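Local coordinates for protein REP-associated tyrosine transposase (Escherichia coli, PDB 4ER8) that binds hairpin-forming repetitive extragenic palindromes and, as a tyrosine transposase, cleaves and recombines the interspersed mosaic elements built from them, at residues His112-Tyr117 with Gly144-Asp149. Residues are numbered along the deposited sequence; the frame is centred on the assembly and turned at random.
Sequences HVDYIY and GLYPID
Tyr146 OH donates a hydrogen bond of 2.9 Å to Asp114 OD1, and this phenol-carboxylate pair joins the loop after helix 137-142 to helix 106-122 of the HUH nuclease domain. Asp114 OD1 is met nearly along its C-O axis and lies at the edge of the phenol ring, in its plane, while the carboxylate itself is turned 81° from that ring. Asp114 CG lies anti to its carbonyl carbon (chi1 -72°), which brings OD1 over to the hydroxyl although the CB bond does not head for the loop. One turn along the helix, Tyr117 meets the same ring in a T-shaped stack. Its edge points at a face of Tyr146, with centroids 5.5 Å apart and planes at 87°. The approach is off-centre: Tyr117 CD1 stands 4.0 Å above the Tyr146 plane, toward the rim, and Tyr117 CE1 comes 3.9 Å from Tyr146 CE1. The hydroxyl of Tyr117 is hydrogen-bonded to Thr136 and Asp140, and Phe137 meets the Tyr117 ring edge-to-face, tying the helix to the residues that precede this loop. Tyr146 likewise has another aromatic neighbour, Trp150, which also touches Asp114. Helix 106-122 also packs Ile116 against strands 59-65 and 49-55 of the sheet, and Tyr115 OH is hydrogen-bonded to Glu161, a nickel ligand; Asn119, in the last turn of the helix, and His123, just past it, are ligands too. The Tyr146 phenol end also rests on Val113, whose CG1, anti to the backbone N, approaches Tyr146 CZ to 4.0 Å.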
ATOM      1  N   HIS A 112     -11.510  -3.028   1.456  1.00 38.83           N
ATOM      2  CA  HIS A 112     -10.095  -2.776   1.492  1.00 37.55           C
ATOM      3  C   HIS A 112      -9.740  -1.493   0.758  1.00 37.54           C
ATOM      4  O   HIS A 112      -8.801  -0.835   1.179  1.00 38.67           O
ATOM      5  CB  HIS A 112      -9.280  -3.961   0.999  1.00 36.47           C
ATOM      6  CG  HIS A 112      -9.175  -5.065   1.991  1.00 33.03           C
ATOM      7  ND1 HIS A 112     -10.145  -6.038   2.132  1.00 30.82           N
ATOM      8  CD2 HIS A 112      -8.186  -5.393   2.853  1.00 27.31           C
ATOM      9  CE1 HIS A 112      -9.776  -6.887   3.079  1.00 24.88           C
ATOM     10  NE2 HIS A 112      -8.595  -6.519   3.527  1.00 23.58           N
ATOM     11  N   VAL A 113     -10.466  -1.094  -0.288  1.00 36.81           N
ATOM     12  CA  VAL A 113     -10.105   0.195  -0.915  1.00 37.03           C
ATOM     13  C   VAL A 113     -10.430   1.332   0.085  1.00 37.45           C
ATOM     14  O   VAL A 113      -9.633   2.246   0.270  1.00 38.18           O
ATOM     15  CB  VAL A 113     -10.808   0.493  -2.272  1.00 37.47           C
ATOM     16  CG1 VAL A 113     -10.515   1.909  -2.688  1.00 37.50           C
ATOM     17  CG2 VAL A 113     -10.418  -0.478  -3.426  1.00 35.86           C
ATOM     18  N   ASP A 114     -11.599   1.259   0.718  1.00 36.86           N
ATOM     19  CA  ASP A 114     -12.053   2.229   1.676  1.00 36.73           C
ATOM     20  C   ASP A 114     -10.995   2.297   2.781  1.00 37.53           C
ATOM     21  O   ASP A 114     -10.515   3.396   3.172  1.00 37.56           O
ATOM     22  CB  ASP A 114     -13.363   1.764   2.326  1.00 36.36           C
ATOM     23  CG  ASP A 114     -14.592   1.832   1.395  1.00 38.19           C
ATOM     24  OD1 ASP A 114     -14.584   2.376   0.256  1.00 35.96           O
ATOM     25  OD2 ASP A 114     -15.624   1.329   1.867  1.00 38.36           O
ATOM     26  N   TYR A 115     -10.636   1.114   3.285  1.00 36.99           N
ATOM     27  CA  TYR A 115      -9.688   1.016   4.359  1.00 36.66           C
ATOM     28  C   TYR A 115      -8.435   1.778   3.969  1.00 37.69           C
ATOM     29  O   TYR A 115      -7.805   2.449   4.806  1.00 38.05           O
ATOM     30  CB  TYR A 115      -9.294  -0.423   4.598  1.00 35.38           C
ATOM     31  CG  TYR A 115      -8.432  -0.532   5.829  1.00 35.39           C
ATOM     32  CD1 TYR A 115      -8.985  -0.866   7.073  1.00 32.13           C
ATOM     33  CD2 TYR A 115      -7.063  -0.288   5.769  1.00 35.91           C
ATOM     34  CE1 TYR A 115      -8.186  -0.994   8.206  1.00 30.44           C
ATOM     35  CE2 TYR A 115      -6.245  -0.420   6.915  1.00 34.52           C
ATOM     36  CZ  TYR A 115      -6.821  -0.767   8.120  1.00 33.43           C
ATOM     37  OH  TYR A 115      -6.027  -0.836   9.250  1.00 37.11           O
ATOM     38  N   ILE A 116      -8.056   1.661   2.697  1.00 37.09           N
ATOM     39  CA  ILE A 116      -6.877   2.334   2.299  1.00 37.31           C
ATOM     40  C   ILE A 116      -7.053   3.845   2.429  1.00 37.93           C
ATOM     41  O   ILE A 116      -6.264   4.479   3.134  1.00 37.57           O
ATOM     42  CB  ILE A 116      -6.408   1.908   0.922  1.00 37.45           C
ATOM     43  CG1 ILE A 116      -5.681   0.555   1.056  1.00 37.34           C
ATOM     44  CG2 ILE A 116      -5.504   3.004   0.344  1.00 34.73           C
ATOM     45  CD1 ILE A 116      -5.737  -0.326  -0.133  1.00 35.04           C
ATOM     46  N   TYR A 117      -8.104   4.389   1.808  1.00 37.45           N
ATOM     47  CA  TYR A 117      -8.310   5.830   1.778  1.00 37.84           C
ATOM     48  C   TYR A 117      -8.662   6.422   3.146  1.00 37.89           C
ATOM     49  O   TYR A 117      -8.357   7.583   3.402  1.00 38.16           O
ATOM     50  CB  TYR A 117      -9.319   6.266   0.681  1.00 37.57           C
ATOM     51  CG  TYR A 117      -8.880   5.856  -0.724  1.00 38.75           C
ATOM     52  CD1 TYR A 117      -9.797   5.354  -1.665  1.00 39.05           C
ATOM     53  CD2 TYR A 117      -7.533   5.933  -1.103  1.00 37.47           C
ATOM     54  CE1 TYR A 117      -9.365   4.949  -2.946  1.00 37.26           C
ATOM     55  CE2 TYR A 117      -7.111   5.546  -2.366  1.00 36.49           C
ATOM     56  CZ  TYR A 117      -8.019   5.044  -3.275  1.00 38.11           C
ATOM     57  OH  TYR A 117      -7.558   4.659  -4.526  1.00 40.43           O
ATOM     58  N   GLY A 144     -14.805   9.015 -11.836  1.00 59.10           N
ATOM     59  CA  GLY A 144     -16.007   9.199 -11.015  1.00 58.29           C
ATOM     60  C   GLY A 144     -16.185   8.106  -9.993  1.00 57.26           C
ATOM     61  O   GLY A 144     -17.268   7.527  -9.878  1.00 57.43           O
ATOM     62  N   LEU A 145     -15.108   7.824  -9.266  1.00 56.55           N
ATOM     63  CA  LEU A 145     -15.067   6.729  -8.318  1.00 55.56           C
ATOM     64  C   LEU A 145     -15.521   7.141  -6.942  1.00 54.34           C
ATOM     65  O   LEU A 145     -16.435   6.526  -6.376  1.00 53.76           O
ATOM     66  CB  LEU A 145     -13.664   6.164  -8.229  1.00 56.40           C
ATOM     67  CG  LEU A 145     -13.438   4.874  -9.023  1.00 58.03           C
ATOM     68  CD1 LEU A 145     -14.286   3.728  -8.405  1.00 59.65           C
ATOM     69  CD2 LEU A 145     -13.693   5.067 -10.536  1.00 57.74           C
ATOM     70  N   TYR A 146     -14.887   8.189  -6.419  1.00 52.70           N
ATOM     71  CA  TYR A 146     -15.225   8.711  -5.086  1.00 51.71           C
ATOM     72  C   TYR A 146     -15.552  10.210  -5.064  1.00 50.42           C
ATOM     73  O   TYR A 146     -14.833  11.000  -5.676  1.00 49.83           O
ATOM     74  CB  TYR A 146     -14.068   8.457  -4.099  1.00 51.50           C
ATOM     75  CG  TYR A 146     -13.948   7.034  -3.595  1.00 50.69           C
ATOM     76  CD1 TYR A 146     -13.321   6.075  -4.367  1.00 51.16           C
ATOM     77  CD2 TYR A 146     -14.425   6.656  -2.334  1.00 50.10           C
ATOM     78  CE1 TYR A 146     -13.181   4.764  -3.941  1.00 49.46           C
ATOM     79  CE2 TYR A 146     -14.269   5.334  -1.875  1.00 49.82           C
ATOM     80  CZ  TYR A 146     -13.641   4.379  -2.704  1.00 48.47           C
ATOM     81  OH  TYR A 146     -13.462   3.039  -2.354  1.00 42.44           O
ATOM     82  N   PRO A 147     -16.587  10.601  -4.296  1.00 49.63           N
ATOM     83  CA  PRO A 147     -16.776  12.035  -4.091  1.00 49.11           C
ATOM     84  C   PRO A 147     -15.603  12.604  -3.246  1.00 49.40           C
ATOM     85  O   PRO A 147     -15.235  12.060  -2.191  1.00 48.69           O
ATOM     86  CB  PRO A 147     -18.086  12.094  -3.291  1.00 48.84           C
ATOM     87  CG  PRO A 147     -18.046  10.847  -2.409  1.00 47.85           C
ATOM     88  CD  PRO A 147     -17.276   9.803  -3.247  1.00 49.50           C
ATOM     89  N   ILE A 148     -15.023  13.696  -3.707  1.00 49.48           N
ATOM     90  CA  ILE A 148     -13.947  14.350  -3.002  1.00 48.75           C
ATOM     91  C   ILE A 148     -14.242  14.450  -1.502  1.00 48.69           C
ATOM     92  O   ILE A 148     -13.335  14.327  -0.697  1.00 49.03           O
ATOM     93  CB  ILE A 148     -13.651  15.739  -3.691  1.00 49.63           C
ATOM     94  CG1 ILE A 148     -12.171  16.136  -3.559  1.00 50.14           C
ATOM     95  CG2 ILE A 148     -14.660  16.862  -3.272  1.00 48.45           C
ATOM     96  CD1 ILE A 148     -11.875  16.927  -2.304  1.00 52.07           C
ATOM     97  N   ASP A 149     -15.508  14.614  -1.117  1.00 48.75           N
ATOM     98  CA  ASP A 149     -15.863  14.798   0.311  1.00 49.15           C
ATOM     99  C   ASP A 149     -16.192  13.499   1.045  1.00 49.19           C
ATOM    100  O   ASP A 149     -16.669  13.523   2.188  1.00 49.02           O
ATOM    101  CB  ASP A 149     -17.001  15.821   0.520  1.00 48.70           C
ATOM    102  CG  ASP A 149     -18.306  15.437  -0.198  1.00 50.61           C
ATOM    103  OD1 ASP A 149     -19.342  16.027   0.182  1.00 49.42           O
ATOM    104  OD2 ASP A 149     -18.315  14.564  -1.127  1.00 51.99           O
TER